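Local coordinates for protein SAS-6 (Leishmania major, PDB 4CKM) that probably assembles into the cartwheel at the core of centrioles and basal bodies, this chain being the N-terminal domain of the protein, at residues A[67-70]-A[76-79]; A[141-144]-A[150-153]. All coordinates share one frame; numbering follows the deposited sequence.

Contact 1: A[67-70]-A[76-79]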
ATOM      1  N   THR A  67      19.602 -15.043   7.976  1.00 40.11           N
ATOM      2  CA  THR A  67      19.733 -14.408   9.287  1.00 42.19           C
ATOM      3  C   THR A  67      21.141 -14.616   9.792  1.00 41.40           C
ATOM      4  O   THR A  67      21.721 -15.675   9.581  1.00 40.88           O
ATOM      5  CB  THR A  67      18.786 -15.012  10.340  1.00 43.74           C
ATOM      6  OG1 THR A  67      19.102 -16.396  10.538  1.00 44.71           O
ATOM      7  CG2 THR A  67      17.336 -14.884   9.898  1.00 46.11           C
ATOM      8  N   GLY A  68      21.686 -13.605  10.460  1.00 43.53           N
ATOM      9  CA  GLY A  68      23.000 -13.718  11.095  1.00 39.83           C
ATOM     10  C   GLY A  68      23.257 -12.621  12.118  1.00 39.15           C
ATOM     11  O   GLY A  68      22.339 -12.166  12.818  1.00 35.82           O
ATOM     12  N   ARG A  69      24.517 -12.191  12.172  1.00 40.09           N
ATOM     13  CA  ARG A  69      24.998 -11.197  13.127  1.00 41.92           C
ATOM     14  C   ARG A  69      25.770 -10.158  12.397  1.00 39.41           C
ATOM     15  O   ARG A  69      26.399 -10.443  11.417  1.00 41.20           O
ATOM     16  CB  ARG A  69      25.952 -11.820  14.124  1.00 43.39           C
ATOM     17  CG  ARG A  69      25.336 -12.872  15.011  1.00 44.44           C
ATOM     18  CD  ARG A  69      24.349 -12.256  15.974  1.00 49.00           C
ATOM     19  NE  ARG A  69      23.992 -13.221  17.003  1.00 51.94           N
ATOM     20  CZ  ARG A  69      23.690 -12.922  18.261  1.00 53.30           C
ATOM     21  NH1 ARG A  69      23.705 -11.669  18.717  1.00 53.53           N
ATOM     22  NH2 ARG A  69      23.385 -13.903  19.080  1.00 57.57           N
ATOM     23  N   GLY A  70      25.740  -8.944  12.901  1.00 39.54           N
ATOM     24  CA  GLY A  70      26.481  -7.862  12.305  1.00 35.87           C
ATOM     25  C   GLY A  70      26.393  -6.695  13.245  1.00 37.33           C
ATOM     26  O   GLY A  70      26.343  -6.868  14.472  1.00 37.85           O
ATOM     27  N   THR A  76      24.738  -7.502  16.705  1.00 35.42           N
ATOM     28  CA  THR A  76      23.364  -7.235  16.315  1.00 38.73           C
ATOM     29  C   THR A  76      22.833  -8.337  15.391  1.00 37.65           C
ATOM     30  O   THR A  76      23.480  -8.692  14.389  1.00 36.43           O
ATOM     31  CB  THR A  76      23.275  -5.906  15.565  1.00 41.23           C
ATOM     32  OG1 THR A  76      24.054  -4.927  16.253  1.00 44.32           O
ATOM     33  CG2 THR A  76      21.848  -5.426  15.479  1.00 42.20           C
ATOM     34  N   ARG A  77      21.662  -8.876  15.712  1.00 37.32           N
ATOM     35  CA  ARG A  77      20.977  -9.781  14.779  1.00 38.45           C
ATOM     36  C   ARG A  77      20.622  -9.027  13.499  1.00 36.66           C
ATOM     37  O   ARG A  77      20.169  -7.874  13.550  1.00 33.92           O
ATOM     38  CB  ARG A  77      19.710 -10.356  15.402  1.00 41.60           C
ATOM     39  CG  ARG A  77      19.978 -11.312  16.544  1.00 44.50           C
ATOM     40  CD  ARG A  77      18.689 -11.965  16.993  1.00 51.43           C
ATOM     41  NE  ARG A  77      18.839 -12.576  18.303  1.00 63.20           N
ATOM     42  CZ  ARG A  77      19.505 -13.705  18.561  1.00 73.96           C
ATOM     43  NH1 ARG A  77      20.109 -14.409  17.598  1.00 72.78           N
ATOM     44  NH2 ARG A  77      19.572 -14.139  19.815  1.00 85.23           N
ATOM     45  N   VAL A  78      20.851  -9.669  12.361  1.00 33.97           N
ATOM     46  CA  VAL A  78      20.487  -9.095  11.058  1.00 33.90           C
ATOM     47  C   VAL A  78      19.656 -10.049  10.210  1.00 32.52           C
ATOM     48  O   VAL A  78      19.733 -11.282  10.339  1.00 31.26           O
ATOM     49  CB  VAL A  78      21.724  -8.728  10.197  1.00 36.78           C
ATOM     50  CG1 VAL A  78      22.642  -7.802  10.944  1.00 40.00           C
ATOM     51  CG2 VAL A  78      22.516  -9.955   9.795  1.00 38.91           C
ATOM     52  N   VAL A  79      18.904  -9.458   9.299  1.00 32.38           N
ATOM     53  CA  VAL A  79      18.214 -10.190   8.261  1.00 32.63           C
ATOM     54  C   VAL A  79      18.716  -9.660   6.945  1.00 31.99           C
ATOM     55  O   VAL A  79      18.673  -8.447   6.698  1.00 31.73           O
ATOM     56  CB  VAL A  79      16.701  -9.957   8.351  1.00 34.94           C
ATOM     57  CG1 VAL A  79      15.997 -10.561   7.154  1.00 37.76           C
ATOM     58  CG2 VAL A  79      16.165 -10.555   9.636  1.00 36.34           C
TER

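Contact 2: A[141-144]-A[150-153]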
ATOM      1  N   VAL A 141      11.418  -2.296  -8.916  1.00 34.70           N
ATOM      2  CA  VAL A 141      11.565  -1.045  -9.641  1.00 34.40           C
ATOM      3  C   VAL A 141      12.847  -0.346  -9.248  1.00 35.06           C
ATOM      4  O   VAL A 141      13.030   0.013  -8.097  1.00 34.93           O
ATOM      5  CB  VAL A 141      10.418  -0.102  -9.307  1.00 35.33           C
ATOM      6  CG1 VAL A 141      10.550   1.177 -10.119  1.00 35.04           C
ATOM      7  CG2 VAL A 141       9.068  -0.792  -9.554  1.00 36.08           C
ATOM      8  N   LEU A 142      13.732  -0.175 -10.209  1.00 37.46           N
ATOM      9  CA  LEU A 142      14.987   0.512 -10.003  1.00 40.81           C
ATOM     10  C   LEU A 142      14.789   2.032 -10.065  1.00 43.46           C
ATOM     11  O   LEU A 142      13.864   2.511 -10.706  1.00 41.75           O
ATOM     12  CB  LEU A 142      15.985   0.091 -11.069  1.00 43.55           C
ATOM     13  CG  LEU A 142      16.286  -1.402 -11.279  1.00 46.35           C
ATOM     14  CD1 LEU A 142      17.174  -1.583 -12.492  1.00 50.15           C
ATOM     15  CD2 LEU A 142      16.992  -2.005 -10.096  1.00 48.75           C
ATOM     16  N   ASN A 143      15.656   2.781  -9.386  1.00 44.42           N
ATOM     17  CA  ASN A 143      15.659   4.244  -9.504  1.00 51.32           C
ATOM     18  C   ASN A 143      16.437   4.713 -10.747  1.00 53.16           C
ATOM     19  O   ASN A 143      16.978   3.893 -11.465  1.00 52.61           O
ATOM     20  CB  ASN A 143      16.205   4.880  -8.205  1.00 53.14           C
ATOM     21  CG  ASN A 143      17.719   4.733  -8.034  1.00 53.83           C
ATOM     22  OD1 ASN A 143      18.360   3.762  -8.458  1.00 53.52           O
ATOM     23  ND2 ASN A 143      18.291   5.701  -7.356  1.00 63.60           N
ATOM     24  N   SER A 144      16.475   6.020 -11.008  1.00 66.70           N
ATOM     25  CA  SER A 144      17.323   6.629 -12.090  1.00 71.08           C
ATOM     26  C   SER A 144      16.502   6.976 -13.328  1.00 71.49           C
ATOM     27  O   SER A 144      15.328   7.341 -13.219  1.00 70.33           O
ATOM     28  CB  SER A 144      18.522   5.729 -12.482  1.00 72.12           C
ATOM     29  OG  SER A 144      19.383   6.342 -13.425  1.00 72.76           O
ATOM     30  N   SER A 150      21.897   2.449 -11.452  1.00 69.02           N
ATOM     31  CA  SER A 150      20.911   2.457 -10.376  1.00 62.76           C
ATOM     32  C   SER A 150      21.594   1.987  -9.124  1.00 58.54           C
ATOM     33  O   SER A 150      22.250   0.961  -9.148  1.00 60.49           O
ATOM     34  CB  SER A 150      19.752   1.521 -10.693  1.00 61.77           C
ATOM     35  OG  SER A 150      18.808   2.173 -11.523  1.00 63.36           O
ATOM     36  N   ASN A 151      21.452   2.722  -8.032  1.00 55.85           N
ATOM     37  CA  ASN A 151      22.036   2.283  -6.765  1.00 54.81           C
ATOM     38  C   ASN A 151      21.039   1.543  -5.862  1.00 52.97           C
ATOM     39  O   ASN A 151      21.411   1.039  -4.804  1.00 57.07           O
ATOM     40  CB  ASN A 151      22.645   3.475  -6.030  1.00 54.63           C
ATOM     41  CG  ASN A 151      21.612   4.487  -5.596  1.00 60.19           C
ATOM     42  OD1 ASN A 151      20.474   4.153  -5.292  1.00 66.68           O
ATOM     43  ND2 ASN A 151      22.012   5.739  -5.554  1.00 66.38           N
ATOM     44  N   ARG A 152      19.771   1.487  -6.260  1.00 49.17           N
ATOM     45  CA  ARG A 152      18.760   0.861  -5.427  1.00 46.64           C
ATOM     46  C   ARG A 152      17.551   0.438  -6.236  1.00 44.64           C
ATOM     47  O   ARG A 152      17.307   0.962  -7.325  1.00 44.56           O
ATOM     48  CB  ARG A 152      18.289   1.836  -4.348  1.00 48.55           C
ATOM     49  CG  ARG A 152      17.534   3.038  -4.905  1.00 51.94           C
ATOM     50  CD  ARG A 152      16.988   3.970  -3.837  1.00 55.78           C
ATOM     51  NE  ARG A 152      17.959   4.214  -2.787  1.00 67.39           N
ATOM     52  CZ  ARG A 152      17.658   4.604  -1.542  1.00 80.63           C
ATOM     53  NH1 ARG A 152      16.393   4.809  -1.157  1.00 79.88           N
ATOM     54  NH2 ARG A 152      18.643   4.796  -0.666  1.00 81.40           N
ATOM     55  N   GLY A 153      16.769  -0.483  -5.675  1.00 38.23           N
ATOM     56  CA  GLY A 153      15.443  -0.736  -6.188  1.00 35.75           C
ATOM     57  C   GLY A 153      14.467  -1.073  -5.099  1.00 33.53           C
ATOM     58  O   GLY A 153      14.849  -1.391  -3.956  1.00 35.77           O
TER

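Contact 1: A[67-70]-A[76-79]
The carbonyl oxygen T76 O takes the shortest bond between strands 67-70 and 76-79: G70 N reaches it at 2.7 Å and lies in the plane of that carbonyl. The same oxygen also receives a CA-H...O contact from R69 CA. T76 N returns to G70 O, but its N-H is bent to 130° and the bond is weak; this is the last hydrogen-bonded pair before the connecting loop. One hydrogen-bonded pair further in, G68 and V78 exchange straighter bonds, G68 N to V78 O at 3.0 Å and V78 N to G68 O at 2.9 Å; the second donor stands well above the carbonyl plane, off the lone pairs.

V78 packs over the glycine backbone on the T76 side of the sheet. With CG1 anti to the carbonyl carbon (chi1 -55°), CG2 falls between the backbone N and that carbon and rests on the G68 carbonyl, 3.6 Å from G68 C, while CG1 leans on G70 N at 3.8 Å. Bare of a side chain, G70 lets CG1 come down directly on its main chain. On the other face R69 and R77, a non-hydrogen-bonded pair, run side by side and point the same way. Their guanidinium planes are 38° apart and overlap only toward the rim, with R69 NH2 3.6 Å from R77 NH1. These like charges would probably repel, but both residues are exposed, where water can screen them, and R69 NH1 is held by V75 O.

T67 and V79 form the inner pair of this antiparallel beta hairpin. Beyond it, T67 pairs through its backbone with Q38, while 76-79 is flanked by strand 88-98: V78 rests on E96 and L98, T76 on L98, and R77 and V79 touch F115 in the loop preceding helix 117-130.

Contact 2: A[141-144]-A[150-153]
N143 lays its side-chain amide across the aliphatic part of R152, with N143 CG 3.6 Å from R152 CG. The two side chains cross at about a right angle, and the amide and guanidinium planes are 44° apart. With CG lodged between the backbone N and the carbonyl carbon (chi1 74°), the asparagine amide reaches over to the main chain of 150-153. There OD1 takes two weak bonds, from N151 N at 3.3 Å and from R152 N at 3.5 Å, while ND2 gives a third, also weak, to N151 OD1. An asparagine suits this place because one short side chain offers an acceptor for backbone N-H groups and a donor for a neighbouring amide.

Its backbone is held more directly: N143 N donates to R152 O at 3.2 Å along a nearly straight line (164°). S150 OG, which sits 3.5 Å from L142 CB, donates to N143 O, though their separation of 2.5 Å is so short that its detail is doubtful. These polar links lie at the loop end of the beta hairpin formed by strands 136-142 and 152-160 in the SAS-6 N-terminal domain, where regular pairing gives way to side-chain bonds. The last bridge is L142 with G153, an antiparallel non-hydrogen-bonded pair whose CA atoms approach to 4.0 Å. Bare of a side chain, G153 lets V141 O and L142 CD2 close in over its CA.

Strand 165-175 borders the opposite side of 152-160, with G153 bonded to L173 through the backbone and R152 touching V172 and L174. S150 O accepts a bond from R175 NE.

How the contacts relate
From the N terminus, strand 39-50 leads into strand 57-70, and contact 1 closes the five-residue loop between that strand and 76-85. The chain then runs through strand 88-98 and the helices 102-109 and 117-130 before strand 136-142 begins the second hairpin, whose partly unmodelled connecting loop contact 2 closes. The two loops are in series, neither enclosing nor crossing the other. Both hairpins belong to one mixed sheet: contact 1 joins its second and third strands in chain order, contact 2 its fifth and sixth, with 88-98 and 165-175 bridging the pairs. The contacts lie about 25 Å apart between centres and do not touch.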